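Local coordinates for uncharacterized protein (Enterococcus faecalis, PDB 2QRU) that is of unknown function but has the alpha/beta hydrolase fold and probably acts as a serine-type hydrolase, at residues N8-L11 and A15-T18; E83-L88 and Q96-C101; Y131-L136 and E222-R227; H249-Q254 and P258-L263. All coordinates share one frame; numbering follows the deposited sequence.

Contact 1. Residues N8-L11 and A15-T18; sequences NQTL and ATVT
Segments 8-11 and 15-18 run antiparallel, their strand axes 4.6 Å apart at closest and 162° between directions, as the two arms of the beta hairpin that opens the chain and forms one border of the central sheet. Q9 and V17 are the hydrogen-bonded pair: Q9 N to V17 O and V17 N to Q9 O, each 2.9 Å. Towards the turn, L11 N reaches A15 O at 2.8 Å in an almost straight bond. The neighbours on either side, N8 with T18 and T10 with T16, are non-hydrogen-bonded pairs whose side chains share one face. There T16 CG2 lies 3.3 Å from T10 OG1, while T16 OG1 turns to D65 and K43. On the other face V17 CG1 sits 3.9 Å from Q9 CB, and V17 also packs on L62 and L64 of strand 59-64. L11 and A15 both touch T84 of helix 74-93, which joins the hairpin to that helix. At the far end the N8 side chain swings across to its partner, CG anti to the carbonyl carbon (chi1 -86°), and T18 OG1 donates to N8 OD1 at 2.7 Å from above the amide plane, 37° out of it.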
loop_
_atom_site.group_PDB
_atom_site.type_symbol
_atom_site.label_atom_id
_atom_site.label_comp_id
_atom_site.label_asym_id
_atom_site.label_seq_id
_atom_site.Cartn_x
_atom_site.Cartn_y
_atom_site.Cartn_z
ATOM N N ASN A 8 -8.518 15.765 8.476
ATOM C CA ASN A 8 -9.211 14.658 7.816
ATOM C C ASN A 8 -10.385 15.207 7.029
ATOM O O ASN A 8 -11.085 16.139 7.481
ATOM C CB ASN A 8 -9.747 13.686 8.862
ATOM C CG ASN A 8 -8.737 12.645 9.281
ATOM O OD1 ASN A 8 -7.517 12.847 9.182
ATOM N ND2 ASN A 8 -9.244 11.502 9.752
ATOM N N GLN A 9 -10.634 14.595 5.878
ATOM C CA GLN A 9 -11.772 14.935 5.036
ATOM C C GLN A 9 -12.470 13.628 4.637
ATOM O O GLN A 9 -11.813 12.617 4.409
ATOM C CB GLN A 9 -11.229 15.600 3.785
ATOM C CG GLN A 9 -12.047 16.709 3.210
ATOM C CD GLN A 9 -11.160 17.752 2.552
ATOM O OE1 GLN A 9 -10.318 18.379 3.203
ATOM N NE2 GLN A 9 -11.328 17.922 1.242
ATOM N N THR A 10 -13.794 13.659 4.561
ATOM C CA THR A 10 -14.532 12.492 4.069
ATOM C C THR A 10 -15.036 12.767 2.664
ATOM O O THR A 10 -15.648 13.816 2.395
ATOM C CB THR A 10 -15.738 12.176 4.983
ATOM O OG1 THR A 10 -15.272 12.081 6.333
ATOM C CG2 THR A 10 -16.406 10.843 4.565
ATOM N N LEU A 11 -14.828 11.789 1.792
ATOM C CA LEU A 11 -15.228 11.882 0.411
ATOM C C LEU A 11 -16.639 11.303 0.265
ATOM O O LEU A 11 -17.125 10.598 1.160
ATOM C CB LEU A 11 -14.225 11.096 -0.466
ATOM C CG LEU A 11 -12.768 11.573 -0.302
ATOM C CD1 LEU A 11 -11.788 10.583 -0.957
ATOM C CD2 LEU A 11 -12.551 12.996 -0.842
ATOM N N ALA A 15 -15.161 7.074 2.124
ATOM C CA ALA A 15 -13.731 7.035 2.377
ATOM C C ALA A 15 -13.257 8.343 2.998
ATOM O O ALA A 15 -13.711 9.414 2.616
ATOM C CB ALA A 15 -12.941 6.783 1.076
ATOM N N THR A 16 -12.339 8.239 3.944
ATOM C CA THR A 16 -11.718 9.434 4.485
ATOM C C THR A 16 -10.244 9.451 4.105
ATOM O O THR A 16 -9.643 8.407 3.820
ATOM C CB THR A 16 -11.873 9.553 6.008
ATOM O OG1 THR A 16 -11.048 8.582 6.652
ATOM C CG2 THR A 16 -13.322 9.363 6.444
ATOM N N VAL A 17 -9.687 10.658 4.113
ATOM C CA VAL A 17 -8.282 10.901 3.797
ATOM C C VAL A 17 -7.726 11.799 4.904
ATOM O O VAL A 17 -8.425 12.714 5.365
ATOM C CB VAL A 17 -8.142 11.543 2.402
ATOM C CG1 VAL A 17 -8.948 12.848 2.295
ATOM C CG2 VAL A 17 -6.639 11.748 2.019
ATOM N N THR A 18 -6.517 11.491 5.372
ATOM C CA THR A 18 -5.777 12.380 6.278
ATOM C C THR A 18 -4.803 13.178 5.410
ATOM O O THR A 18 -3.990 12.588 4.675
ATOM C CB THR A 18 -5.015 11.599 7.380
ATOM O OG1 THR A 18 -5.941 10.859 8.196
ATOM C CG2 THR A 18 -4.240 12.560 8.295
#

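Contact 2. Residues E83-L88 and Q96-C101; sequences ETFQLL and QSFGLC
Over one face of the F98 ring stands F85 CZ, 3.3 Å above the plane and offset towards the rim near F98 CZ, its nearest atom. At the F98 edge, in the plane of the ring, lies the carbonyl oxygen of Q96 from its own segment. The side chains of F85 and F98 arrive from opposite directions, one from a helix and one from a strand, and the planes of the F85 and F98 rings are inclined at 47° in an oblique meeting. On the F85 side CE1 also comes to 3.7 Å from F98 CE2, so the CZ-CE1 side of the ring does most of the touching. F85 holds its CG anti to the backbone N (chi1 -175°), which sends the ring straight out from helix 74-93 towards the sheet. L100, two residues further along the strand on the same side, adds a methyl: its CD2 lies 4.2 Å from F85 CE1, again oblique to the ring. The contact is wholly apolar and buried, part of the helix-on-sheet packing of the alpha/beta hydrolase core. F85 is further enclosed by V31 of strand 28-33 and by L113 and L117 of helix 105-119, while L100 packs on M110 and T114 of that helix and on L127 of strand 127-130.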
loop_
_atom_site.group_PDB
_atom_site.type_symbol
_atom_site.label_atom_id
_atom_site.label_comp_id
_atom_site.label_asym_id
_atom_site.label_seq_id
_atom_site.Cartn_x
_atom_site.Cartn_y
_atom_site.Cartn_z
ATOM N N GLU A 83 -12.615 4.421 -7.645
ATOM C CA GLU A 83 -13.673 5.402 -7.339
ATOM C C GLU A 83 -13.158 6.474 -6.381
ATOM O O GLU A 83 -13.378 7.693 -6.592
ATOM C CB GLU A 83 -14.899 4.730 -6.706
ATOM C CG GLU A 83 -16.006 5.763 -6.387
ATOM C CD GLU A 83 -17.198 5.214 -5.589
ATOM O OE1 GLU A 83 -17.000 4.268 -4.782
ATOM O OE2 GLU A 83 -18.326 5.771 -5.759
ATOM N N THR A 84 -12.532 6.012 -5.302
ATOM C CA THR A 84 -12.038 6.885 -4.237
ATOM C C THR A 84 -10.984 7.843 -4.776
ATOM O O THR A 84 -11.003 9.056 -4.465
ATOM C CB THR A 84 -11.471 6.068 -3.061
ATOM O OG1 THR A 84 -12.491 5.166 -2.587
ATOM C CG2 THR A 84 -11.067 6.998 -1.921
ATOM N N PHE A 85 -10.085 7.313 -5.608
ATOM C CA PHE A 85 -9.069 8.185 -6.187
ATOM C C PHE A 85 -9.700 9.261 -7.055
ATOM O O PHE A 85 -9.309 10.429 -6.993
ATOM C CB PHE A 85 -8.013 7.434 -7.004
ATOM C CG PHE A 85 -6.925 8.343 -7.472
ATOM C CD1 PHE A 85 -5.802 8.562 -6.666
ATOM C CD2 PHE A 85 -7.067 9.073 -8.660
ATOM C CE1 PHE A 85 -4.803 9.468 -7.070
ATOM C CE2 PHE A 85 -6.052 9.987 -9.060
ATOM C CZ PHE A 85 -4.951 10.171 -8.276
ATOM N N GLN A 86 -10.670 8.858 -7.878
ATOM C CA GLN A 86 -11.346 9.811 -8.741
ATOM C C GLN A 86 -12.002 10.956 -7.936
ATOM O O GLN A 86 -11.854 12.118 -8.302
ATOM C CB GLN A 86 -12.365 9.107 -9.635
ATOM C CG GLN A 86 -11.724 8.241 -10.694
ATOM C CD GLN A 86 -12.791 7.687 -11.623
ATOM O OE1 GLN A 86 -13.402 6.654 -11.340
ATOM N NE2 GLN A 86 -13.062 8.405 -12.708
ATOM N N LEU A 87 -12.662 10.624 -6.828
ATOM C CA LEU A 87 -13.239 11.648 -5.925
ATOM C C LEU A 87 -12.142 12.510 -5.298
ATOM O O LEU A 87 -12.281 13.737 -5.191
ATOM C CB LEU A 87 -14.079 11.001 -4.827
ATOM C CG LEU A 87 -15.321 10.231 -5.292
ATOM C CD1 LEU A 87 -15.891 9.372 -4.164
ATOM C CD2 LEU A 87 -16.389 11.167 -5.901
ATOM N N LEU A 88 -11.060 11.866 -4.872
ATOM C CA LEU A 88 -9.916 12.576 -4.264
ATOM C C LEU A 88 -9.296 13.567 -5.256
ATOM O O LEU A 88 -8.877 14.686 -4.900
ATOM C CB LEU A 88 -8.865 11.560 -3.774
ATOM C CG LEU A 88 -7.663 12.140 -3.022
ATOM C CD1 LEU A 88 -8.078 12.640 -1.589
ATOM C CD2 LEU A 88 -6.586 11.062 -2.968
ATOM N N GLN A 96 -3.610 18.169 -10.579
ATOM C CA GLN A 96 -2.202 18.527 -10.348
ATOM C C GLN A 96 -1.348 17.248 -10.323
ATOM O O GLN A 96 -1.889 16.154 -10.192
ATOM C CB GLN A 96 -2.038 19.240 -9.011
ATOM C CG GLN A 96 -2.675 20.633 -8.976
ATOM C CD GLN A 96 -1.780 21.677 -9.592
ATOM O OE1 GLN A 96 -2.195 22.412 -10.491
ATOM N NE2 GLN A 96 -0.542 21.751 -9.117
ATOM N N SER A 97 -0.032 17.402 -10.457
ATOM C CA SER A 97 0.867 16.256 -10.421
ATOM C C SER A 97 0.739 15.527 -9.096
ATOM O O SER A 97 0.546 16.135 -8.039
ATOM C CB SER A 97 2.323 16.677 -10.623
ATOM O OG SER A 97 2.519 17.193 -11.926
ATOM N N PHE A 98 0.853 14.204 -9.158
ATOM C CA PHE A 98 0.834 13.418 -7.936
ATOM C C PHE A 98 1.646 12.157 -8.119
ATOM O O PHE A 98 1.783 11.644 -9.241
ATOM C CB PHE A 98 -0.610 13.037 -7.546
ATOM C CG PHE A 98 -1.251 12.044 -8.511
ATOM C CD1 PHE A 98 -1.835 12.478 -9.704
ATOM C CD2 PHE A 98 -1.193 10.681 -8.253
ATOM C CE1 PHE A 98 -2.385 11.562 -10.601
ATOM C CE2 PHE A 98 -1.730 9.761 -9.159
ATOM C CZ PHE A 98 -2.316 10.207 -10.328
ATOM N N GLY A 99 2.196 11.671 -7.017
ATOM C CA GLY A 99 2.811 10.348 -6.972
ATOM C C GLY A 99 2.012 9.436 -6.070
ATOM O O GLY A 99 1.092 9.892 -5.371
ATOM N N LEU A 100 2.363 8.159 -6.057
ATOM C CA LEU A 100 1.691 7.226 -5.140
ATOM C C LEU A 100 2.765 6.593 -4.262
ATOM O O LEU A 100 3.912 6.397 -4.693
ATOM C CB LEU A 100 0.960 6.123 -5.881
ATOM C CG LEU A 100 -0.150 6.583 -6.841
ATOM C CD1 LEU A 100 -0.677 5.360 -7.651
ATOM C CD2 LEU A 100 -1.290 7.294 -6.114
ATOM N N CYS A 101 2.384 6.188 -3.048
ATOM C CA CYS A 101 3.309 5.448 -2.184
ATOM C C CYS A 101 2.515 4.367 -1.469
ATOM O O CYS A 101 1.421 4.636 -0.960
ATOM C CB CYS A 101 3.908 6.392 -1.148
ATOM S SG CYS A 101 5.019 5.590 0.083
#

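Contact 3. Residues Y131-L136 and E222-R227; sequences YGYTDL and EEVPFR
V224 pushes both of its methyl groups against the 131-136 loop, and this is the tight part of the contact. CG2 comes to 3.7 Å from Y133 CD1, oblique to the ring, and CG1 to 3.6 Å from the carbonyl oxygen of G132. The two side chains cross at about a right angle. With V224 CG1 anti to the backbone N (chi1 177°), both methyls reach Y133 CD1, CG1 from beside the G132 carbonyl and CG2 continuing along the ring to CE1. Y131 O is 4.1 Å from V224 CG2; buried here, it has no polar partner in the model. These loops follow strands 127-130 and 213-218 of an alpha/beta hydrolase fold, near a probable Ser-His-Asp triad of S104, H249 and D221. D221 OD1 accepts from the backbone N of both E223 and V224, which fixes the start of the 222-227 loop beside that aspartate, and V224 also touches H249. The other end is looser and wet. D135 and R227 have no direct contact, their nearest charged atoms, D135 OD1 and R227 NH2, being 5.1 Å apart. A water spans them instead, donating to D135 OD2 at 2.7 Å and accepting from R227 NH1 at 2.9 Å. D135 OD1 meanwhile takes hydrogen bonds from Y228 OH and E137 N.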
loop_
_atom_site.group_PDB
_atom_site.type_symbol
_atom_site.label_atom_id
_atom_site.label_comp_id
_atom_site.label_asym_id
_atom_site.label_seq_id
_atom_site.Cartn_x
_atom_site.Cartn_y
_atom_site.Cartn_z
ATOM N N TYR A 131 8.027 -2.833 -0.178
ATOM C CA TYR A 131 7.802 -4.289 -0.046
ATOM C C TYR A 131 6.363 -4.750 -0.400
ATOM O O TYR A 131 5.748 -5.590 0.277
ATOM C CB TYR A 131 8.307 -4.811 1.309
ATOM C CG TYR A 131 8.011 -3.928 2.503
ATOM C CD1 TYR A 131 6.782 -3.977 3.150
ATOM C CD2 TYR A 131 8.971 -3.025 2.979
ATOM C CE1 TYR A 131 6.512 -3.159 4.272
ATOM C CE2 TYR A 131 8.702 -2.188 4.079
ATOM C CZ TYR A 131 7.482 -2.259 4.715
ATOM O OH TYR A 131 7.274 -1.447 5.854
ATOM N N GLY A 132 5.871 -4.192 -1.508
ATOM C CA GLY A 132 4.594 -4.654 -2.083
ATOM C C GLY A 132 4.815 -5.839 -3.027
ATOM O O GLY A 132 5.851 -6.534 -2.994
ATOM N N TYR A 133 3.826 -6.037 -3.906
ATOM C CA TYR A 133 3.792 -7.200 -4.788
ATOM C C TYR A 133 2.890 -6.927 -5.975
ATOM O O TYR A 133 2.072 -5.994 -5.923
ATOM C CB TYR A 133 3.368 -8.433 -4.013
ATOM C CG TYR A 133 2.297 -8.243 -2.968
ATOM C CD1 TYR A 133 2.635 -7.895 -1.641
ATOM C CD2 TYR A 133 0.938 -8.475 -3.271
ATOM C CE1 TYR A 133 1.642 -7.741 -0.649
ATOM C CE2 TYR A 133 -0.038 -8.306 -2.288
ATOM C CZ TYR A 133 0.321 -7.974 -0.982
ATOM O OH TYR A 133 -0.637 -7.841 0.012
ATOM N N THR A 134 3.034 -7.750 -7.031
ATOM C CA THR A 134 2.405 -7.471 -8.317
ATOM C C THR A 134 1.319 -8.524 -8.618
ATOM O O THR A 134 0.565 -8.382 -9.577
ATOM C CB THR A 134 3.457 -7.525 -9.457
ATOM O OG1 THR A 134 4.214 -8.735 -9.323
ATOM C CG2 THR A 134 4.402 -6.311 -9.400
ATOM N N ASP A 135 1.271 -9.566 -7.797
ATOM C CA ASP A 135 0.266 -10.620 -7.919
ATOM C C ASP A 135 0.118 -11.272 -6.542
ATOM O O ASP A 135 0.818 -10.904 -5.594
ATOM C CB ASP A 135 0.625 -11.607 -9.056
ATOM C CG ASP A 135 1.863 -12.434 -8.767
ATOM O OD1 ASP A 135 1.949 -13.024 -7.662
ATOM O OD2 ASP A 135 2.746 -12.523 -9.657
ATOM N N LEU A 136 -0.828 -12.204 -6.439
ATOM C CA LEU A 136 -1.149 -12.816 -5.158
ATOM C C LEU A 136 -0.637 -14.273 -5.068
ATOM O O LEU A 136 -0.974 -15.001 -4.118
ATOM C CB LEU A 136 -2.674 -12.731 -4.934
ATOM C CG LEU A 136 -3.199 -11.277 -4.903
ATOM C CD1 LEU A 136 -4.724 -11.278 -4.864
ATOM C CD2 LEU A 136 -2.617 -10.488 -3.748
ATOM N N GLU A 222 9.974 -12.554 5.196
ATOM C CA GLU A 222 9.310 -13.868 5.231
ATOM C C GLU A 222 7.833 -13.815 4.843
ATOM O O GLU A 222 7.205 -14.877 4.679
ATOM C CB GLU A 222 9.384 -14.431 6.656
ATOM C CG GLU A 222 10.782 -14.447 7.222
ATOM C CD GLU A 222 11.387 -15.818 7.204
ATOM O OE1 GLU A 222 11.235 -16.516 6.175
ATOM O OE2 GLU A 222 12.011 -16.197 8.218
ATOM N N GLU A 223 7.292 -12.606 4.690
ATOM C CA GLU A 223 5.862 -12.402 4.396
ATOM C C GLU A 223 5.559 -12.172 2.899
ATOM O O GLU A 223 4.519 -12.606 2.399
ATOM C CB GLU A 223 5.320 -11.249 5.251
ATOM C CG GLU A 223 5.634 -11.398 6.742
ATOM C CD GLU A 223 4.950 -10.370 7.618
ATOM O OE1 GLU A 223 3.861 -9.898 7.251
ATOM O OE2 GLU A 223 5.500 -10.043 8.697
ATOM N N VAL A 224 6.466 -11.488 2.198
ATOM C CA VAL A 224 6.393 -11.295 0.753
ATOM C C VAL A 224 7.798 -11.550 0.186
ATOM O O VAL A 224 8.755 -10.911 0.645
ATOM C CB VAL A 224 5.994 -9.816 0.419
ATOM C CG1 VAL A 224 5.973 -9.570 -1.103
ATOM C CG2 VAL A 224 4.660 -9.426 1.093
ATOM N N PRO A 225 7.938 -12.482 -0.783
ATOM C CA PRO A 225 9.266 -12.729 -1.353
ATOM C C PRO A 225 9.809 -11.435 -1.963
ATOM O O PRO A 225 9.106 -10.773 -2.745
ATOM C CB PRO A 225 9.012 -13.815 -2.417
ATOM C CG PRO A 225 7.699 -14.443 -2.008
ATOM C CD PRO A 225 6.908 -13.379 -1.364
ATOM N N PHE A 226 11.042 -11.058 -1.608
ATOM C CA PHE A 226 11.532 -9.747 -2.080
ATOM C C PHE A 226 11.839 -9.691 -3.573
ATOM O O PHE A 226 12.049 -8.600 -4.126
ATOM C CB PHE A 226 12.641 -9.155 -1.170
ATOM C CG PHE A 226 14.055 -9.597 -1.482
ATOM C CD1 PHE A 226 14.386 -10.943 -1.698
ATOM C CD2 PHE A 226 15.070 -8.648 -1.489
ATOM C CE1 PHE A 226 15.740 -11.300 -1.925
ATOM C CE2 PHE A 226 16.424 -8.994 -1.682
ATOM C CZ PHE A 226 16.741 -10.308 -1.926
ATOM N N ARG A 227 11.747 -10.852 -4.247
ATOM C CA ARG A 227 11.797 -10.825 -5.718
ATOM C C ARG A 227 10.721 -9.883 -6.289
ATOM O O ARG A 227 10.861 -9.346 -7.417
ATOM C CB ARG A 227 11.650 -12.230 -6.305
ATOM C CG ARG A 227 10.305 -12.899 -5.965
ATOM C CD ARG A 227 10.064 -14.183 -6.815
ATOM N NE ARG A 227 8.770 -14.784 -6.468
ATOM C CZ ARG A 227 7.588 -14.417 -7.001
ATOM N NH1 ARG A 227 7.512 -13.456 -7.949
ATOM N NH2 ARG A 227 6.463 -15.036 -6.601
HETATM O O HOH W 1 5.039 -13.860 -9.371
#

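Contact 4. Residues H249-Q254 and P258-L263; sequences HDFLKQ and PSVITL. With PO4 (phosphate ion), chain B; EDO (1,2-ethanediol), chain C.
Segment 249-254 is a loop that tightens into a short 3-10 turn at 251-253, and 258-263 is the first stretch of the final helix; Q254 and V260 bring their CA atoms to 7.2 Å. An inverse gamma turn centred on D250 leads into the 3-10 turn, where Q254 N bonds back to F251 O. The helix side chains V260 and L263 then close on the loop. V260 CG2 lies 3.3 Å from Q254 O and 3.8 Å from F251 CD1, filling the angle between backbone and ring. L263 crosses F251 at about a right angle, its CD2 3.3 Å from F251 CE1, a close approach. H249, at the start of the loop, takes no part in this packing; its NE2 donates to phosphate O1 at 3.0 Å, with the ion near the ring plane. ND1 of the same ring bonds to D221 and NE2 also to S104, consistent with a catalytic triad; G36, G37 and A105 give their backbone N atoms to the phosphate, which probably came from the crystallisation liquor. Beyond the loop, F251 and L263 both pack on T216 and V244, placing helix 258-272 against the last two strands of the sheet, 213-218 and 240-244.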
loop_
_atom_site.group_PDB
_atom_site.type_symbol
_atom_site.label_atom_id
_atom_site.label_comp_id
_atom_site.label_asym_id
_atom_site.label_seq_id
_atom_site.Cartn_x
_atom_site.Cartn_y
_atom_site.Cartn_z
ATOM N N HIS A 249 9.947 -8.082 7.405
ATOM C CA HIS A 249 9.047 -7.513 6.398
ATOM C C HIS A 249 8.733 -6.017 6.559
ATOM O O HIS A 249 9.050 -5.190 5.670
ATOM C CB HIS A 249 7.746 -8.337 6.394
ATOM C CG HIS A 249 6.665 -7.790 5.506
ATOM N ND1 HIS A 249 6.809 -7.674 4.143
ATOM C CD2 HIS A 249 5.414 -7.349 5.791
ATOM C CE1 HIS A 249 5.696 -7.189 3.625
ATOM N NE2 HIS A 249 4.837 -6.976 4.606
ATOM N N ASP A 250 8.085 -5.660 7.674
ATOM C CA ASP A 250 7.448 -4.342 7.743
ATOM C C ASP A 250 8.387 -3.322 8.329
ATOM O O ASP A 250 8.119 -2.759 9.400
ATOM C CB ASP A 250 6.140 -4.406 8.557
ATOM C CG ASP A 250 5.289 -3.143 8.408
ATOM O OD1 ASP A 250 5.401 -2.389 7.405
ATOM O OD2 ASP A 250 4.472 -2.898 9.310
ATOM N N PHE A 251 9.506 -3.073 7.651
ATOM C CA PHE A 251 10.551 -2.290 8.341
ATOM C C PHE A 251 10.247 -0.794 8.515
ATOM O O PHE A 251 10.995 -0.095 9.230
ATOM C CB PHE A 251 11.945 -2.532 7.760
ATOM C CG PHE A 251 12.073 -2.160 6.300
ATOM C CD1 PHE A 251 12.181 -0.830 5.955
ATOM C CD2 PHE A 251 12.110 -3.148 5.296
ATOM C CE1 PHE A 251 12.327 -0.454 4.597
ATOM C CE2 PHE A 251 12.279 -2.770 3.957
ATOM C CZ PHE A 251 12.390 -1.439 3.623
ATOM N N LEU A 252 9.130 -0.309 7.933
ATOM C CA LEU A 252 8.656 1.058 8.280
ATOM C C LEU A 252 8.245 1.200 9.768
ATOM O O LEU A 252 8.103 2.324 10.276
ATOM C CB LEU A 252 7.524 1.537 7.361
ATOM C CG LEU A 252 7.904 1.856 5.902
ATOM C CD1 LEU A 252 6.630 2.118 5.200
ATOM C CD2 LEU A 252 8.754 3.090 5.893
ATOM N N LYS A 253 8.088 0.075 10.464
ATOM C CA LYS A 253 7.865 0.104 11.926
ATOM C C LYS A 253 9.115 0.518 12.696
ATOM O O LYS A 253 9.030 0.921 13.883
ATOM C CB LYS A 253 7.409 -1.258 12.418
ATOM C CG LYS A 253 6.022 -1.647 11.970
ATOM C CD LYS A 253 5.572 -2.895 12.689
ATOM C CE LYS A 253 6.487 -4.080 12.373
ATOM N NZ LYS A 253 5.965 -5.331 12.978
ATOM N N GLN A 254 10.270 0.417 12.031
ATOM C CA GLN A 254 11.574 0.693 12.680
ATOM C C GLN A 254 12.365 1.784 11.982
ATOM O O GLN A 254 13.492 1.552 11.523
ATOM C CB GLN A 254 12.490 -0.538 12.714
ATOM C CG GLN A 254 11.935 -1.818 13.209
ATOM C CD GLN A 254 12.831 -2.984 12.789
ATOM O OE1 GLN A 254 12.375 -3.929 12.140
ATOM N NE2 GLN A 254 14.116 -2.900 13.130
ATOM N N PRO A 258 19.431 1.958 11.688
ATOM C CA PRO A 258 20.427 2.593 10.801
ATOM C C PRO A 258 20.218 2.255 9.323
ATOM O O PRO A 258 20.449 3.109 8.480
ATOM C CB PRO A 258 21.773 2.051 11.316
ATOM C CG PRO A 258 21.512 1.697 12.700
ATOM C CD PRO A 258 20.089 1.228 12.794
ATOM N N SER A 259 19.817 1.018 9.028
ATOM C CA SER A 259 19.565 0.588 7.656
ATOM C C SER A 259 18.401 1.349 7.069
ATOM O O SER A 259 18.447 1.722 5.892
ATOM C CB SER A 259 19.284 -0.914 7.593
ATOM O OG SER A 259 20.458 -1.611 7.954
ATOM N N VAL A 260 17.366 1.591 7.889
ATOM C CA VAL A 260 16.172 2.298 7.405
ATOM C C VAL A 260 16.496 3.794 7.247
ATOM O O VAL A 260 16.003 4.450 6.301
ATOM C CB VAL A 260 14.941 2.094 8.324
ATOM C CG1 VAL A 260 13.716 2.781 7.735
ATOM C CG2 VAL A 260 14.647 0.590 8.548
ATOM N N ILE A 261 17.326 4.320 8.156
ATOM C CA ILE A 261 17.776 5.714 8.032
ATOM C C ILE A 261 18.524 5.907 6.719
ATOM O O ILE A 261 18.254 6.871 5.987
ATOM C CB ILE A 261 18.594 6.186 9.248
ATOM C CG1 ILE A 261 17.650 6.341 10.433
ATOM C CG2 ILE A 261 19.263 7.554 8.937
ATOM C CD1 ILE A 261 18.355 6.506 11.768
ATOM N N THR A 262 19.423 4.980 6.392
ATOM C CA THR A 262 20.144 5.049 5.118
ATOM C C THR A 262 19.213 4.956 3.896
ATOM O O THR A 262 19.324 5.728 2.941
ATOM C CB THR A 262 21.240 3.981 5.031
ATOM O OG1 THR A 262 22.210 4.238 6.051
ATOM C CG2 THR A 262 21.957 4.062 3.676
ATOM N N LEU A 263 18.286 4.020 3.951
ATOM C CA LEU A 263 17.303 3.884 2.901
ATOM C C LEU A 263 16.499 5.192 2.733
ATOM O O LEU A 263 16.256 5.628 1.594
ATOM C CB LEU A 263 16.392 2.717 3.239
ATOM C CG LEU A 263 15.272 2.495 2.242
ATOM C CD1 LEU A 263 15.825 1.974 0.892
ATOM C CD2 LEU A 263 14.377 1.528 2.927
HETATM P P PO4 B . 1.174 -6.208 5.406
HETATM O O1 PO4 B . 1.897 -7.326 4.670
HETATM O O2 PO4 B . 0.396 -6.833 6.558
HETATM O O3 PO4 B . 2.169 -5.245 6.059
HETATM O O4 PO4 B . 0.294 -5.473 4.408
HETATM C C1 EDO C . 20.784 -4.059 12.479
HETATM O O1 EDO C . 19.480 -4.092 13.087
HETATM C C2 EDO C . 20.877 -2.924 11.460
HETATM O O2 EDO C . 20.038 -3.223 10.333
#

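Contacts 1 and 2 adjoin on one side of the chain: helix 74-93 serves both, and V17 CG1 of the hairpin meets L88 CD1 of the helix at 4.0 Å. Contacts 3 and 4, with centres about 17 Å apart, form the other group, around the probable active site. Their direct join is Y131, whose OH lies 2.6 Å from D250 OD1 and 3.0 Å from L252 N, both probable hydrogen bonds. The phosphate held by H249 in contact 4 is about 5 Å from the side chain of V224 in contact 3. Contact 1 is remote from this pocket, its centre about 28 Å from those of contacts 3 and 4.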